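Local coordinates for protein deoxyribose-phosphate aldolase (Toxoplasma gondii, PDB 4EIV) that is an enzyme of the deoxyribose-phosphate aldolase family, built as a parallel eight-stranded beta/alpha barrel, at residues A114-N127 / K151-Q163. Residues are numbered along the deposited sequence; the frame is centred on the assembly and turned at random. Where two conformers were deposited one is given.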
loop_
_atom_site.group_PDB
_atom_site.type_symbol
_atom_site.label_atom_id
_atom_site.label_comp_id
_atom_site.label_asym_id
_atom_site.label_seq_id
_atom_site.Cartn_x
_atom_site.Cartn_y
_atom_site.Cartn_z
ATOM N N ALA A 114 -5.184 -11.338 -23.585
ATOM C CA ALA A 114 -4.195 -11.243 -22.504
ATOM C C ALA A 114 -3.946 -9.791 -22.116
ATOM O O ALA A 114 -3.910 -8.909 -22.977
ATOM C CB ALA A 114 -2.899 -11.888 -22.937
ATOM N N ASP A 115 -3.768 -9.544 -20.827
ATOM C CA ASP A 115 -3.507 -8.208 -20.317
ATOM C C ASP A 115 -2.026 -7.906 -20.166
ATOM O O ASP A 115 -1.613 -6.750 -20.214
ATOM C CB ASP A 115 -4.165 -8.055 -18.948
ATOM C CG ASP A 115 -5.645 -8.294 -18.995
ATOM O OD1 ASP A 115 -6.372 -7.412 -19.498
ATOM O OD2 ASP A 115 -6.080 -9.371 -18.561
ATOM N N GLU A 116 -1.231 -8.945 -19.937
ATOM C CA GLU A 116 0.220 -8.797 -19.754
ATOM C C GLU A 116 0.909 -9.976 -20.405
ATOM O O GLU A 116 0.285 -10.997 -20.689
ATOM C CB GLU A 116 0.620 -8.748 -18.271
ATOM C CG GLU A 116 -0.050 -7.664 -17.451
ATOM C CD GLU A 116 0.561 -7.479 -16.070
ATOM O OE1 GLU A 116 1.729 -7.882 -15.850
ATOM O OE2 GLU A 116 -0.124 -6.897 -15.202
ATOM N N ILE A 117 2.206 -9.817 -20.639
ATOM C CA ILE A 117 3.039 -10.856 -21.223
ATOM C C ILE A 117 4.208 -11.140 -20.273
ATOM O O ILE A 117 4.810 -10.213 -19.747
ATOM C CB ILE A 117 3.595 -10.429 -22.603
ATOM C CG1 ILE A 117 2.468 -10.244 -23.620
ATOM C CG2 ILE A 117 4.610 -11.457 -23.136
ATOM C CD1 ILE A 117 1.589 -11.491 -23.853
ATOM N N GLU A 118 4.495 -12.418 -20.059
ATOM C CA GLU A 118 5.617 -12.859 -19.217
ATOM C C GLU A 118 6.566 -13.666 -20.097
ATOM O O GLU A 118 6.274 -14.814 -20.446
ATOM C CB GLU A 118 5.081 -13.640 -18.028
ATOM C CG GLU A 118 4.191 -12.729 -17.155
ATOM C CD GLU A 118 3.542 -13.388 -15.951
ATOM O OE1 GLU A 118 3.201 -12.634 -15.016
ATOM O OE2 GLU A 118 3.348 -14.623 -15.917
ATOM N N CYS A 119 7.721 -13.072 -20.423
ATOM C CA CYS A 119 8.641 -13.641 -21.398
ATOM C C CYS A 119 9.886 -14.256 -20.744
ATOM O O CYS A 119 10.677 -13.547 -20.133
ATOM C CB CYS A 119 9.037 -12.532 -22.369
ATOM S SG CYS A 119 10.173 -13.068 -23.676
ATOM N N LEU A 120 10.086 -15.547 -20.948
ATOM C CA LEU A 120 11.273 -16.218 -20.442
ATOM C C LEU A 120 12.437 -15.950 -21.390
ATOM O O LEU A 120 12.264 -15.964 -22.597
ATOM C CB LEU A 120 11.006 -17.714 -20.296
ATOM C CG LEU A 120 12.078 -18.643 -19.726
ATOM C CD1 LEU A 120 12.496 -18.200 -18.308
ATOM C CD2 LEU A 120 11.612 -20.083 -19.714
ATOM N N ILE A 121 13.605 -15.686 -20.824
ATOM C CA ILE A 121 14.815 -15.509 -21.598
ATOM C C ILE A 121 15.489 -16.849 -21.915
ATOM O O ILE A 121 15.222 -17.866 -21.266
ATOM C CB ILE A 121 15.838 -14.570 -20.871
ATOM C CG1 ILE A 121 16.356 -15.185 -19.567
ATOM C CG2 ILE A 121 15.225 -13.196 -20.630
ATOM C CD1 ILE A 121 17.609 -14.474 -18.993
ATOM N N ASP A 122 16.449 -16.818 -22.841
ATOM C CA ASP A 122 17.279 -17.991 -23.138
ATOM C C ASP A 122 18.401 -17.941 -22.103
ATOM O O ASP A 122 19.537 -17.550 -22.367
ATOM C CB ASP A 122 17.808 -17.923 -24.582
ATOM C CG ASP A 122 18.356 -19.263 -25.079
ATOM O OD1 ASP A 122 18.532 -20.213 -24.266
ATOM O OD2 ASP A 122 18.607 -19.365 -26.308
ATOM N N TRP A 123 18.079 -18.389 -20.895
ATOM C CA TRP A 123 18.988 -18.266 -19.757
ATOM C C TRP A 123 20.244 -19.124 -19.936
ATOM O O TRP A 123 21.310 -18.784 -19.433
ATOM C CB TRP A 123 18.261 -18.630 -18.447
ATOM C CG TRP A 123 17.570 -19.956 -18.497
ATOM C CD1 TRP A 123 16.247 -20.221 -18.863
ATOM C CD2 TRP A 123 18.140 -21.201 -18.156
ATOM N NE1 TRP A 123 16.005 -21.542 -18.782
ATOM C CE2 TRP A 123 17.140 -22.181 -18.339
ATOM C CE3 TRP A 123 19.404 -21.592 -17.741
ATOM C CZ2 TRP A 123 17.373 -23.521 -18.110
ATOM C CZ3 TRP A 123 19.636 -22.935 -17.481
ATOM C CH2 TRP A 123 18.629 -23.880 -17.685
ATOM N N ARG A 124 20.126 -20.200 -20.707
ATOM C CA ARG A 124 21.283 -21.069 -20.924
ATOM C C ARG A 124 22.424 -20.336 -21.605
ATOM O O ARG A 124 23.611 -20.633 -21.381
ATOM C CB ARG A 124 20.876 -22.290 -21.751
ATOM C CG ARG A 124 20.055 -23.295 -20.991
ATOM C CD ARG A 124 19.654 -24.460 -21.893
ATOM N NE ARG A 124 18.879 -25.445 -21.176
ATOM C CZ ARG A 124 17.571 -25.392 -20.959
ATOM N NH1 ARG A 124 16.846 -24.391 -21.448
ATOM N NH2 ARG A 124 16.996 -26.370 -20.266
ATOM N N ARG A 125 22.093 -19.365 -22.456
ATOM C CA ARG A 125 23.121 -18.665 -23.195
ATOM C C ARG A 125 24.120 -17.931 -22.317
ATOM O O ARG A 125 25.288 -17.789 -22.668
ATOM C CB ARG A 125 22.475 -17.699 -24.173
ATOM C CG ARG A 125 21.581 -18.340 -25.222
ATOM C CD ARG A 125 22.370 -19.108 -26.253
ATOM N NE ARG A 125 21.482 -19.713 -27.243
ATOM C CZ ARG A 125 21.911 -20.289 -28.358
ATOM N NH1 ARG A 125 21.054 -20.818 -29.223
ATOM N NH2 ARG A 125 23.208 -20.313 -28.618
ATOM N N MET A 126 23.657 -17.487 -21.153
ATOM C CA MET A 126 24.520 -16.805 -20.190
ATOM C C MET A 126 25.632 -17.710 -19.659
ATOM O O MET A 126 26.707 -17.230 -19.263
ATOM C CB MET A 126 23.682 -16.286 -19.018
ATOM C CG MET A 126 22.607 -15.289 -19.396
ATOM S SD MET A 126 23.204 -13.752 -20.122
ATOM C CE MET A 126 23.971 -13.083 -18.659
ATOM N N ASN A 127 25.386 -19.011 -19.644
ATOM C CA ASN A 127 26.385 -19.962 -19.190
ATOM C C ASN A 127 27.494 -20.185 -20.218
ATOM O O ASN A 127 28.623 -20.524 -19.845
ATOM C CB ASN A 127 25.749 -21.330 -18.901
ATOM C CG ASN A 127 24.714 -21.296 -17.792
ATOM O OD1 ASN A 127 24.791 -20.493 -16.861
ATOM N ND2 ASN A 127 23.736 -22.217 -17.876
ATOM N N LYS A 151 1.075 -2.281 -23.014
ATOM C CA LYS A 151 0.813 -3.316 -22.008
ATOM C C LYS A 151 2.095 -3.729 -21.309
ATOM O O LYS A 151 3.188 -3.436 -21.765
ATOM C CB LYS A 151 0.078 -4.502 -22.615
ATOM C CG LYS A 151 -1.360 -4.132 -22.978
ATOM C CD LYS A 151 -2.120 -5.295 -23.559
ATOM C CE LYS A 151 -3.604 -4.991 -23.689
ATOM N NZ LYS A 151 -4.331 -6.167 -24.212
ATOM N N THR A 152 1.953 -4.388 -20.169
ATOM C CA THR A 152 3.090 -4.747 -19.355
ATOM C C THR A 152 3.800 -5.995 -19.849
ATOM O O THR A 152 3.176 -7.051 -20.061
ATOM C CB THR A 152 2.629 -4.994 -17.901
ATOM O OG1 THR A 152 2.043 -3.794 -17.368
ATOM C CG2 THR A 152 3.774 -5.432 -16.995
ATOM N N LEU A 153 5.115 -5.857 -20.011
ATOM C CA LEU A 153 6.009 -6.970 -20.356
ATOM C C LEU A 153 6.888 -7.299 -19.150
ATOM O O LEU A 153 7.722 -6.466 -18.728
ATOM C CB LEU A 153 6.928 -6.639 -21.536
ATOM C CG LEU A 153 7.959 -7.703 -21.942
ATOM C CD1 LEU A 153 7.307 -9.009 -22.278
ATOM C CD2 LEU A 153 8.809 -7.185 -23.106
ATOM N N LYS A 154 6.681 -8.470 -18.565
ATOM C CA LYS A 154 7.533 -8.980 -17.515
ATOM C C LYS A 154 8.574 -9.884 -18.172
ATOM O O LYS A 154 8.235 -10.657 -19.080
ATOM C CB LYS A 154 6.750 -9.791 -16.516
ATOM C CG LYS A 154 5.501 -9.121 -15.942
ATOM C CD LYS A 154 5.245 -9.721 -14.588
ATOM C CE LYS A 154 3.974 -9.283 -13.891
ATOM N NZ LYS A 154 2.765 -9.921 -14.505
ATOM N N VAL A 155 9.837 -9.748 -17.776
ATOM C CA VAL A 155 10.898 -10.610 -18.301
ATOM C C VAL A 155 11.344 -11.543 -17.166
ATOM O O VAL A 155 11.732 -11.094 -16.079
ATOM C CB VAL A 155 12.047 -9.798 -18.871
ATOM C CG1 VAL A 155 13.140 -10.687 -19.428
ATOM C CG2 VAL A 155 11.531 -8.895 -19.981
ATOM N N VAL A 156 11.276 -12.843 -17.438
ATOM C CA VAL A 156 11.557 -13.898 -16.492
ATOM C C VAL A 156 13.025 -14.250 -16.674
ATOM O O VAL A 156 13.438 -14.739 -17.729
ATOM C CB VAL A 156 10.611 -15.084 -16.722
ATOM C CG1 VAL A 156 10.784 -16.075 -15.672
ATOM C CG2 VAL A 156 9.164 -14.646 -16.805
ATOM N N LEU A 157 13.803 -14.079 -15.605
ATOM C CA LEU A 157 15.253 -14.176 -15.687
ATOM C C LEU A 157 15.851 -15.563 -15.457
ATOM O O LEU A 157 17.035 -15.778 -15.764
ATOM C CB LEU A 157 15.877 -13.208 -14.674
ATOM C CG LEU A 157 15.548 -11.733 -14.847
ATOM C CD1 LEU A 157 16.227 -10.917 -13.722
ATOM C CD2 LEU A 157 15.947 -11.204 -16.218
ATOM N N SER A 158 15.049 -16.500 -14.986
ATOM C CA SER A 158 15.533 -17.837 -14.668
ATOM C C SER A 158 14.463 -18.853 -14.962
ATOM O O SER A 158 13.276 -18.598 -14.743
ATOM C CB SER A 158 15.950 -17.911 -13.190
ATOM O OG SER A 158 16.341 -19.218 -12.793
ATOM N N GLY A 159 14.903 -20.013 -15.443
ATOM C CA GLY A 159 14.022 -21.156 -15.719
ATOM C C GLY A 159 14.243 -22.270 -14.683
ATOM O O GLY A 159 14.021 -23.427 -14.965
ATOM N N GLY A 160 14.717 -21.929 -13.488
ATOM C CA GLY A 160 14.852 -22.917 -12.413
ATOM C C GLY A 160 16.220 -23.484 -12.126
ATOM O O GLY A 160 16.371 -24.198 -11.126
ATOM N N GLU A 161 17.209 -23.201 -12.969
ATOM C CA GLU A 161 18.571 -23.671 -12.713
ATOM C C GLU A 161 19.391 -22.583 -12.030
ATOM O O GLU A 161 19.312 -21.398 -12.399
ATOM C CB GLU A 161 19.272 -24.131 -13.980
ATOM C CG GLU A 161 18.785 -25.470 -14.505
ATOM C CD GLU A 161 19.821 -26.178 -15.382
ATOM O OE1 GLU A 161 20.975 -25.686 -15.507
ATOM O OE2 GLU A 161 19.478 -27.242 -15.940
ATOM N N LEU A 162 20.183 -23.007 -11.046
ATOM C CA LEU A 162 21.027 -22.099 -10.264
ATOM C C LEU A 162 22.186 -21.521 -11.094
ATOM O O LEU A 162 23.021 -22.275 -11.613
ATOM C CB LEU A 162 21.600 -22.824 -9.025
ATOM C CG LEU A 162 20.674 -23.374 -7.908
ATOM C CD1 LEU A 162 21.408 -24.289 -6.910
ATOM C CD2 LEU A 162 19.969 -22.251 -7.157
ATOM N N GLN A 163 22.213 -20.195 -11.218
ATOM C CA GLN A 163 23.270 -19.482 -11.932
ATOM C C GLN A 163 23.933 -18.465 -11.005
ATOM O O GLN A 163 23.308 -17.962 -10.056
ATOM C CB GLN A 163 22.706 -18.804 -13.183
ATOM C CG GLN A 163 22.272 -19.797 -14.260
ATOM C CD GLN A 163 21.627 -19.113 -15.466
ATOM O OE1 GLN A 163 20.545 -18.523 -15.363
ATOM N NE2 GLN A 163 22.273 -19.223 -16.624
HETATM O O HOH W 1 -0.716 -4.464 -19.066
HETATM O O HOH W 2 0.994 -3.820 -14.682
HETATM O O HOH W 3 22.599 -23.395 -15.258
#
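Neighbouring parallel strands of a TIM barrel, 116-120 and 152-156, pair here, and the loops beyond their C-terminal ends stay in touch. Five backbone hydrogen bonds join them, among them Cys119 N to Lys154 O (2.8 Å) and Val156 N to Cys119 O. Inside the barrel, Lys154 NZ bridges two glutamates of the other strand. It meets Glu116 OE1 at 2.7 Å, from above the carboxylate plane, and Glu118 OE1 at 2.8 Å, on the anti lone pair. The lysine chain runs alongside Glu118 and bends at its last torsion (chi4 75°), which brings the ammonium between the two acids. Glu31 also pairs with Lys154, Lys85 and Arg268 with Glu116 OE2, and Lys235 with Glu118 OE1, while Ser61 OG bonds Glu118 OE2. This pairing of opposite charges probably lowers the cost of burying them. On the outer side, Ile121 CG2 presses on Val155 CG1 at a tight 3.5 Å, and Leu153 CD1 touches Ile117 CG2.

Past the strands, Trp123 lies with Gly159 N over one ring face and Arg124 CG over the other. Glu161 CD comes within 3.5 Å of Trp123 CH2. Gln163 NE2 lies at the ring edge and, in the conformer given, bonds Trp123 O at 3.0 Å and Asn127 OD1 at 2.8 Å. The latter bond is straight at the N-H (175°), but the nitrogen comes from above the carbonyl plane of Asn127.

Strand 85-90 continues the sheet beside 116-120. Helices 99-111, 130-148 and 165-178 cover the outer side, where Cys119 meets Val102, Leu153 meets Val144 and Val155 meets Ala175.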